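Local structure of Hpy188I (Helicobacter pylori, 3OQG) at residues L71-V76 against T92-S97; E46-N51 against K55-A60. The protein cleaves double-stranded DNA as a restriction endonuclease of the GIY-YIG nuclease family. All blocks are in the same frame, centred on the assembly; numbering follows the deposited sequence. Where two conformers were deposited one is given.

Contact 1: L71-V76 against T92-S97; sequences LVYVFV and TKRVQS. With nucleotides of chain C.
Several groups gather round the phenol oxygen of Y73. Its OH is hydrogen-bonded to the hydroxyl of Y98, while Y73 OH and R94 NE lie 3.2 Å apart. Beyond these, OP1 of DG6 of chain C comes within 3.7 Å of Y73 OH. The side chains of Y73 and R94 cross at about a right angle, with ring and guanidinium planes 79° apart, and the arginine touches the tyrosine through its stem as well, R94 CG standing 3.9 Å from Y73 CE1.

R94 reaches this spot because its chain leaves the helix with CG anti to the backbone N and then bends at the next torsion (chi2 64°). That swings the guanidinium onto the DNA backbone, where R94 NH2 gives a fairly straight hydrogen bond of 2.8 Å to OP2 of DG6 of chain C. One guanidinium face lies against the deoxyribose, with C2' of DG6 of chain C 3.6 Å above its plane. N115 accepts from NH1, and Y98 adds a cation-pi contact, so the group is held by protein as well as phosphate.

Further along the helix, S97 OG donates to N7 of DA7 of chain C in a 2.7 Å bond and also pairs with the side-chain ND2 of N115. The same asparagine therefore bonds both the phosphate-binding arginine and the serine that meets the base.

Buried between strand 71-77 and helix 91-98, with the calcium-binding H86 and a bound sodium ion close to Y73, the pair fits the tyrosine and arginine of a GIY-YIG active site. The chemistry is consistent with one short helix bringing a phosphate contact and a purine contact together, at a phosphate that is probably the scissile one.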
loop_
_atom_site.group_PDB
_atom_site.type_symbol
_atom_site.label_atom_id
_atom_site.label_comp_id
_atom_site.label_asym_id
_atom_site.label_seq_id
_atom_site.Cartn_x
_atom_site.Cartn_y
_atom_site.Cartn_z
ATOM N N LEU A 71 -13.605 -0.668 3.865
ATOM C CA LEU A 71 -14.293 -1.950 3.987
ATOM C C LEU A 71 -13.299 -3.105 4.098
ATOM O O LEU A 71 -12.153 -3.017 3.640
ATOM C CB LEU A 71 -15.214 -2.208 2.786
ATOM C CG LEU A 71 -14.593 -2.442 1.398
ATOM C CD1 LEU A 71 -15.579 -3.219 0.464
ATOM C CD2 LEU A 71 -14.202 -1.103 0.799
ATOM N N VAL A 72 -13.763 -4.183 4.713
ATOM C CA VAL A 72 -13.175 -5.487 4.546
ATOM C C VAL A 72 -14.058 -6.235 3.551
ATOM O O VAL A 72 -15.295 -6.148 3.603
ATOM C CB VAL A 72 -13.065 -6.259 5.877
ATOM C CG1 VAL A 72 -12.393 -7.617 5.648
ATOM C CG2 VAL A 72 -12.306 -5.442 6.913
ATOM N N TYR A 73 -13.425 -6.919 2.598
ATOM C CA TYR A 73 -14.162 -7.712 1.615
ATOM C C TYR A 73 -13.700 -9.153 1.554
ATOM O O TYR A 73 -12.560 -9.483 1.933
ATOM C CB TYR A 73 -14.093 -7.074 0.227
ATOM C CG TYR A 73 -12.698 -6.934 -0.321
ATOM C CD1 TYR A 73 -11.998 -5.755 -0.179
ATOM C CD2 TYR A 73 -12.090 -7.988 -1.009
ATOM C CE1 TYR A 73 -10.692 -5.618 -0.696
ATOM C CE2 TYR A 73 -10.834 -7.867 -1.552
ATOM C CZ TYR A 73 -10.128 -6.697 -1.385
ATOM O OH TYR A 73 -8.867 -6.583 -1.892
ATOM N N VAL A 74 -14.608 -10.016 1.096
ATOM C CA VAL A 74 -14.340 -11.430 0.887
ATOM C C VAL A 74 -14.781 -11.756 -0.526
ATOM O O VAL A 74 -15.912 -11.458 -0.894
ATOM C CB VAL A 74 -15.112 -12.331 1.896
ATOM C CG1 VAL A 74 -14.676 -13.827 1.757
ATOM C CG2 VAL A 74 -14.901 -11.814 3.347
ATOM N N PHE A 75 -13.861 -12.311 -1.314
ATOM C CA PHE A 75 -14.123 -12.805 -2.663
ATOM C C PHE A 75 -14.478 -14.276 -2.557
ATOM O O PHE A 75 -13.688 -15.090 -2.045
ATOM C CB PHE A 75 -12.875 -12.666 -3.542
ATOM C CG PHE A 75 -12.585 -11.259 -4.028
ATOM C CD1 PHE A 75 -13.377 -10.163 -3.682
ATOM C CD2 PHE A 75 -11.469 -11.032 -4.824
ATOM C CE1 PHE A 75 -13.109 -8.877 -4.172
ATOM C CE2 PHE A 75 -11.188 -9.747 -5.304
ATOM C CZ PHE A 75 -11.998 -8.675 -4.965
ATOM N N VAL A 76 -15.655 -14.620 -3.061
ATOM C CA VAL A 76 -16.160 -15.991 -2.974
ATOM C C VAL A 76 -16.440 -16.484 -4.383
ATOM O O VAL A 76 -17.104 -15.797 -5.182
ATOM C CB VAL A 76 -17.427 -16.049 -2.097
ATOM C CG1 VAL A 76 -18.011 -17.487 -2.023
ATOM C CG2 VAL A 76 -17.108 -15.519 -0.719
ATOM N N THR A 92 -15.155 -0.061 -5.982
ATOM C CA THR A 92 -14.953 0.205 -7.394
ATOM C C THR A 92 -13.484 0.544 -7.672
ATOM O O THR A 92 -12.911 0.060 -8.640
ATOM C CB THR A 92 -15.875 1.341 -7.891
ATOM O OG1 THR A 92 -15.719 2.500 -7.064
ATOM C CG2 THR A 92 -17.326 0.879 -7.854
ATOM N N LYS A 93 -12.896 1.382 -6.823
ATOM C CA LYS A 93 -11.478 1.740 -6.952
ATOM C C LYS A 93 -10.557 0.539 -6.679
ATOM O O LYS A 93 -9.523 0.349 -7.354
ATOM C CB LYS A 93 -11.136 2.936 -6.056
ATOM C CG LYS A 93 -11.753 4.253 -6.533
ATOM C CD LYS A 93 -11.117 5.397 -5.772
ATOM C CE LYS A 93 -11.826 6.688 -5.969
ATOM N NZ LYS A 93 -11.145 7.746 -5.153
ATOM N N ARG A 94 -10.908 -0.282 -5.692
ATOM C CA ARG A 94 -10.115 -1.471 -5.420
ATOM C C ARG A 94 -10.144 -2.421 -6.614
ATOM O O ARG A 94 -9.134 -3.025 -6.950
ATOM C CB ARG A 94 -10.559 -2.196 -4.137
ATOM C CG ARG A 94 -9.700 -3.435 -3.796
ATOM C CD ARG A 94 -8.240 -3.048 -3.502
ATOM N NE ARG A 94 -7.289 -4.150 -3.321
ATOM C CZ ARG A 94 -6.512 -4.655 -4.279
ATOM N NH1 ARG A 94 -6.588 -4.216 -5.505
ATOM N NH2 ARG A 94 -5.618 -5.598 -3.983
ATOM N N VAL A 95 -11.312 -2.581 -7.239
ATOM C CA VAL A 95 -11.399 -3.391 -8.460
ATOM C C VAL A 95 -10.579 -2.782 -9.610
ATOM O O VAL A 95 -9.906 -3.510 -10.321
ATOM C CB VAL A 95 -12.864 -3.629 -8.857
ATOM C CG1 VAL A 95 -12.946 -4.338 -10.251
ATOM C CG2 VAL A 95 -13.543 -4.434 -7.754
ATOM N N GLN A 96 -10.675 -1.467 -9.803
ATOM C CA GLN A 96 -9.812 -0.685 -10.715
ATOM C C GLN A 96 -8.343 -1.091 -10.499
ATOM O O GLN A 96 -7.614 -1.455 -11.430
ATOM C CB GLN A 96 -10.062 0.787 -10.363
ATOM C CG GLN A 96 -9.548 1.832 -11.289
ATOM C CD GLN A 96 -10.167 3.175 -10.842
ATOM O OE1 GLN A 96 -9.460 4.097 -10.461
ATOM N NE2 GLN A 96 -11.523 3.222 -10.780
ATOM N N SER A 97 -7.935 -1.093 -9.241
ATOM C CA SER A 97 -6.580 -1.526 -8.866
ATOM C C SER A 97 -6.312 -2.987 -9.283
ATOM O O SER A 97 -5.300 -3.281 -9.929
ATOM C CB SER A 97 -6.363 -1.301 -7.363
ATOM O OG SER A 97 -5.014 -1.607 -6.989
ATOM P P DG C 6 -5.101 -6.259 -0.253
ATOM O OP1 DG C 6 -6.198 -6.547 0.694
ATOM O OP2 DG C 6 -5.058 -6.941 -1.573
ATOM O "O5'" DG C 6 -5.035 -4.685 -0.476
ATOM C "C5'" DG C 6 -4.487 -3.858 0.547
ATOM C "C4'" DG C 6 -4.095 -2.511 -0.007
ATOM O "O4'" DG C 6 -3.026 -2.638 -0.976
ATOM C "C3'" DG C 6 -5.226 -1.764 -0.718
ATOM O "O3'" DG C 6 -5.287 -0.432 -0.214
ATOM C "C2'" DG C 6 -4.796 -1.758 -2.173
ATOM C "C1'" DG C 6 -3.294 -1.712 -2.009
ATOM N N9 DG C 6 -2.526 -2.081 -3.195
ATOM C C8 DG C 6 -2.523 -3.280 -3.872
ATOM N N7 DG C 6 -1.772 -3.261 -4.941
ATOM C C5 DG C 6 -1.230 -1.979 -4.961
ATOM C C6 DG C 6 -0.352 -1.359 -5.892
ATOM O O6 DG C 6 0.136 -1.831 -6.932
ATOM N N1 DG C 6 -0.063 -0.044 -5.520
ATOM C C2 DG C 6 -0.564 0.590 -4.410
ATOM N N2 DG C 6 -0.189 1.868 -4.223
ATOM N N3 DG C 6 -1.379 0.024 -3.543
ATOM C C4 DG C 6 -1.672 -1.248 -3.881
ATOM P P DA C 7 -6.388 0.583 -0.769
ATOM O OP1 DA C 7 -7.066 1.169 0.407
ATOM O OP2 DA C 7 -7.194 -0.079 -1.830
ATOM O "O5'" DA C 7 -5.521 1.723 -1.465
ATOM C "C5'" DA C 7 -4.521 2.411 -0.714
ATOM C "C4'" DA C 7 -3.973 3.582 -1.496
ATOM O "O4'" DA C 7 -3.187 3.111 -2.615
ATOM C "C3'" DA C 7 -5.009 4.543 -2.070
ATOM O "O3'" DA C 7 -4.577 5.892 -1.861
ATOM C "C2'" DA C 7 -5.051 4.192 -3.547
ATOM C "C1'" DA C 7 -3.656 3.662 -3.833
ATOM N N9 DA C 7 -3.633 2.598 -4.838
ATOM C C8 DA C 7 -4.236 1.363 -4.751
ATOM N N7 DA C 7 -4.061 0.612 -5.809
ATOM C C5 DA C 7 -3.289 1.399 -6.654
ATOM C C6 DA C 7 -2.773 1.179 -7.944
ATOM N N6 DA C 7 -2.961 0.049 -8.641
ATOM N N1 DA C 7 -2.049 2.170 -8.505
ATOM C C2 DA C 7 -1.862 3.303 -7.807
ATOM N N3 DA C 7 -2.295 3.627 -6.596
ATOM C C4 DA C 7 -3.014 2.623 -6.065
ATOM P P DC C 9 -3.606 11.228 -7.206
ATOM O OP1 DC C 9 -2.586 12.287 -6.985
ATOM O OP2 DC C 9 -5.009 11.469 -6.782
ATOM O "O5'" DC C 9 -3.594 10.840 -8.750
ATOM C "C5'" DC C 9 -2.388 10.439 -9.397
ATOM C "C4'" DC C 9 -2.672 9.972 -10.807
ATOM O "O4'" DC C 9 -3.362 8.699 -10.847
ATOM C "C3'" DC C 9 -3.495 10.930 -11.676
ATOM O "O3'" DC C 9 -2.704 11.419 -12.745
ATOM C "C2'" DC C 9 -4.593 10.055 -12.260
ATOM C "C1'" DC C 9 -4.018 8.662 -12.099
ATOM N N1 DC C 9 -5.032 7.595 -12.082
ATOM C C2 DC C 9 -5.041 6.679 -13.128
ATOM O O2 DC C 9 -4.163 6.766 -14.006
ATOM N N3 DC C 9 -5.992 5.721 -13.160
ATOM C C4 DC C 9 -6.904 5.659 -12.192
ATOM N N4 DC C 9 -7.834 4.705 -12.277
ATOM C C5 DC C 9 -6.903 6.573 -11.097
ATOM C C6 DC C 9 -5.956 7.515 -11.082
#

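Contact 2: E46-N51 against K55-A60; sequences ELVPNN and KLEINA
L47 sits at the middle of a small apolar cluster, its two methyls turned to different partners. CD2 of L47 rests 4.0 Å from CG1 of I58, the side chain directly across, and the two lie side by side and point the same way. L47 CD1 meets L56 CD1 more loosely at 4.3 Å. P49 completes the row, its CA and, more loosely, its ring CG lying against CD2 of L56. These four share the face turned to the protein interior, where V95 of helix 91-98 and L119, L122 and L123 of helix 113-125 pack on them.

Between the faces runs a regular antiparallel ladder. E46 with N59, V48 with E57 and N50 with K55 are hydrogen-bonded pairs, whereas L47 with I58 and P49 with L56 are non-hydrogen-bonded. The proline thus occupies a position where the pairing with 55-60 uses no amide hydrogen. The bond from E57 N to V48 O is almost perfectly straight, 177° at the hydrogen.

The other face is polar. The side chains of E46 and N59 lie side by side, and E46 OE1 accepts from N59 ND2 (2.8 Å) through its anti lone pair. The second carboxylate oxygen, E46 OE2, takes a bond from Q130 on the next strand, so both carboxylate oxygens have a partner. A further bond, from N50 ND2 to E57 OE2, is doubtful because E57 is modelled in two conformations. The N50 amide lies on this side with CG anti to the backbone N (chi1 -173°), and its OD1 accepts from the main-chain N of L53 in the connecting loop.

A two-sided ladder closed by a short loop is the classic beta hairpin, and strands 42-50 and 55-60 form one at the margin of the nuclease's antiparallel sheet.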
loop_
_atom_site.group_PDB
_atom_site.type_symbol
_atom_site.label_atom_id
_atom_site.label_comp_id
_atom_site.label_asym_id
_atom_site.label_seq_id
_atom_site.Cartn_x
_atom_site.Cartn_y
_atom_site.Cartn_z
ATOM N N GLU A 46 -20.796 -8.247 -7.514
ATOM C CA GLU A 46 -20.143 -9.380 -8.140
ATOM C C GLU A 46 -19.137 -8.828 -9.115
ATOM O O GLU A 46 -19.336 -7.730 -9.686
ATOM C CB GLU A 46 -21.136 -10.256 -8.896
ATOM C CG GLU A 46 -21.968 -11.110 -8.028
ATOM C CD GLU A 46 -23.059 -11.789 -8.780
ATOM O OE1 GLU A 46 -23.786 -11.080 -9.539
ATOM O OE2 GLU A 46 -23.197 -13.026 -8.611
ATOM N N LEU A 47 -18.071 -9.598 -9.307
ATOM C CA LEU A 47 -17.058 -9.316 -10.324
ATOM C C LEU A 47 -17.212 -10.315 -11.474
ATOM O O LEU A 47 -17.262 -11.533 -11.253
ATOM C CB LEU A 47 -15.645 -9.431 -9.745
ATOM C CG LEU A 47 -15.397 -8.677 -8.424
ATOM C CD1 LEU A 47 -13.945 -8.819 -7.938
ATOM C CD2 LEU A 47 -15.829 -7.206 -8.565
ATOM N N VAL A 48 -17.288 -9.779 -12.680
ATOM C CA VAL A 48 -17.477 -10.585 -13.875
ATOM C C VAL A 48 -16.221 -10.568 -14.740
ATOM O O VAL A 48 -15.848 -9.501 -15.261
ATOM C CB VAL A 48 -18.642 -10.044 -14.708
ATOM C CG1 VAL A 48 -18.874 -10.962 -15.889
ATOM C CG2 VAL A 48 -19.906 -9.879 -13.850
ATOM N N PRO A 49 -15.544 -11.729 -14.893
ATOM C CA PRO A 49 -14.354 -11.749 -15.737
ATOM C C PRO A 49 -14.683 -11.457 -17.170
ATOM O O PRO A 49 -15.683 -11.974 -17.710
ATOM C CB PRO A 49 -13.851 -13.198 -15.610
ATOM C CG PRO A 49 -14.395 -13.642 -14.353
ATOM C CD PRO A 49 -15.744 -13.046 -14.258
ATOM N N ASN A 50 -13.860 -10.597 -17.760
ATOM C CA ASN A 50 -13.914 -10.309 -19.161
ATOM C C ASN A 50 -12.530 -10.587 -19.762
ATOM O O ASN A 50 -11.661 -9.715 -19.798
ATOM C CB ASN A 50 -14.364 -8.874 -19.388
ATOM C CG ASN A 50 -14.609 -8.576 -20.858
ATOM O OD1 ASN A 50 -14.002 -9.208 -21.749
ATOM N ND2 ASN A 50 -15.438 -7.578 -21.121
ATOM N N ASN A 51 -12.325 -11.829 -20.190
ATOM C CA ASN A 51 -11.018 -12.260 -20.697
ATOM C C ASN A 51 -10.538 -11.490 -21.909
ATOM O O ASN A 51 -9.353 -11.127 -21.996
ATOM C CB ASN A 51 -11.002 -13.775 -20.946
ATOM C CG ASN A 51 -10.527 -14.536 -19.739
ATOM O OD1 ASN A 51 -9.316 -14.610 -19.495
ATOM N ND2 ASN A 51 -11.468 -15.068 -18.944
ATOM N N LYS A 55 -9.842 -7.891 -17.882
ATOM C CA LYS A 55 -10.311 -7.082 -16.777
ATOM C C LYS A 55 -11.509 -7.732 -16.138
ATOM O O LYS A 55 -12.151 -8.606 -16.732
ATOM C CB LYS A 55 -10.701 -5.667 -17.247
ATOM C CG LYS A 55 -11.974 -5.613 -18.040
ATOM C CD LYS A 55 -12.282 -4.212 -18.549
ATOM C CE LYS A 55 -12.479 -3.166 -17.442
ATOM N NZ LYS A 55 -12.860 -1.802 -17.978
ATOM N N LEU A 56 -11.827 -7.239 -14.950
ATOM C CA LEU A 56 -13.040 -7.551 -14.224
ATOM C C LEU A 56 -14.070 -6.429 -14.300
ATOM O O LEU A 56 -13.765 -5.263 -14.051
ATOM C CB LEU A 56 -12.715 -7.757 -12.765
ATOM C CG LEU A 56 -11.649 -8.814 -12.477
ATOM C CD1 LEU A 56 -11.063 -8.650 -11.074
ATOM C CD2 LEU A 56 -12.226 -10.188 -12.698
ATOM N N GLU A 57 -15.300 -6.799 -14.627
ATOM C CA GLU A 57 -16.421 -5.855 -14.633
ATOM C C GLU A 57 -17.156 -5.995 -13.317
ATOM O O GLU A 57 -16.979 -6.984 -12.628
ATOM C CB GLU A 57 -17.361 -6.162 -15.783
ATOM C CG GLU A 57 -16.695 -6.035 -17.142
ATOM C CD GLU A 57 -17.471 -6.671 -18.268
ATOM O OE1 GLU A 57 -18.421 -7.447 -18.020
ATOM O OE2 GLU A 57 -17.086 -6.425 -19.418
ATOM N N ILE A 58 -17.975 -5.006 -12.960
ATOM C CA ILE A 58 -18.689 -5.032 -11.668
ATOM C C ILE A 58 -20.196 -5.024 -11.878
ATOM O O ILE A 58 -20.735 -4.174 -12.634
ATOM C CB ILE A 58 -18.324 -3.824 -10.759
ATOM C CG1 ILE A 58 -16.839 -3.844 -10.378
ATOM C CG2 ILE A 58 -19.205 -3.759 -9.479
ATOM C CD1 ILE A 58 -16.347 -2.519 -9.832
ATOM N N ASN A 59 -20.866 -5.959 -11.212
ATOM C CA ASN A 59 -22.322 -5.961 -11.088
ATOM C C ASN A 59 -22.623 -5.405 -9.707
ATOM O O ASN A 59 -22.418 -6.095 -8.729
ATOM C CB ASN A 59 -22.892 -7.375 -11.177
ATOM C CG ASN A 59 -24.365 -7.450 -10.778
ATOM O OD1 ASN A 59 -25.141 -6.567 -11.127
ATOM N ND2 ASN A 59 -24.762 -8.526 -10.101
ATOM N N ALA A 60 -23.084 -4.156 -9.639
ATOM C CA ALA A 60 -23.413 -3.521 -8.362
ATOM C C ALA A 60 -24.641 -4.179 -7.742
ATOM O O ALA A 60 -25.657 -4.346 -8.412
ATOM C CB ALA A 60 -23.675 -2.011 -8.555
#

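The two contacts illustrate how place in the fold sets chemistry. Contact 1 is buried near the centre of the chain and joins a strand to a helix with little surface, its polar atoms turning to the DNA and to Y98 and N115. Contact 2 lies toward the outside, away from the annotated sites, and is a strand-to-strand ladder with several times the buried area. Both reach the same sheet, and helix 91-98, part of contact 1, packs on contact 2: L47 touches both F75 and V95, with F75 CZ 3.6 Å from L47 CD1, while I58 packs on T92 and V95. The apolar face of 46-51 and 55-60 thus backs the helix whose other side meets DNA.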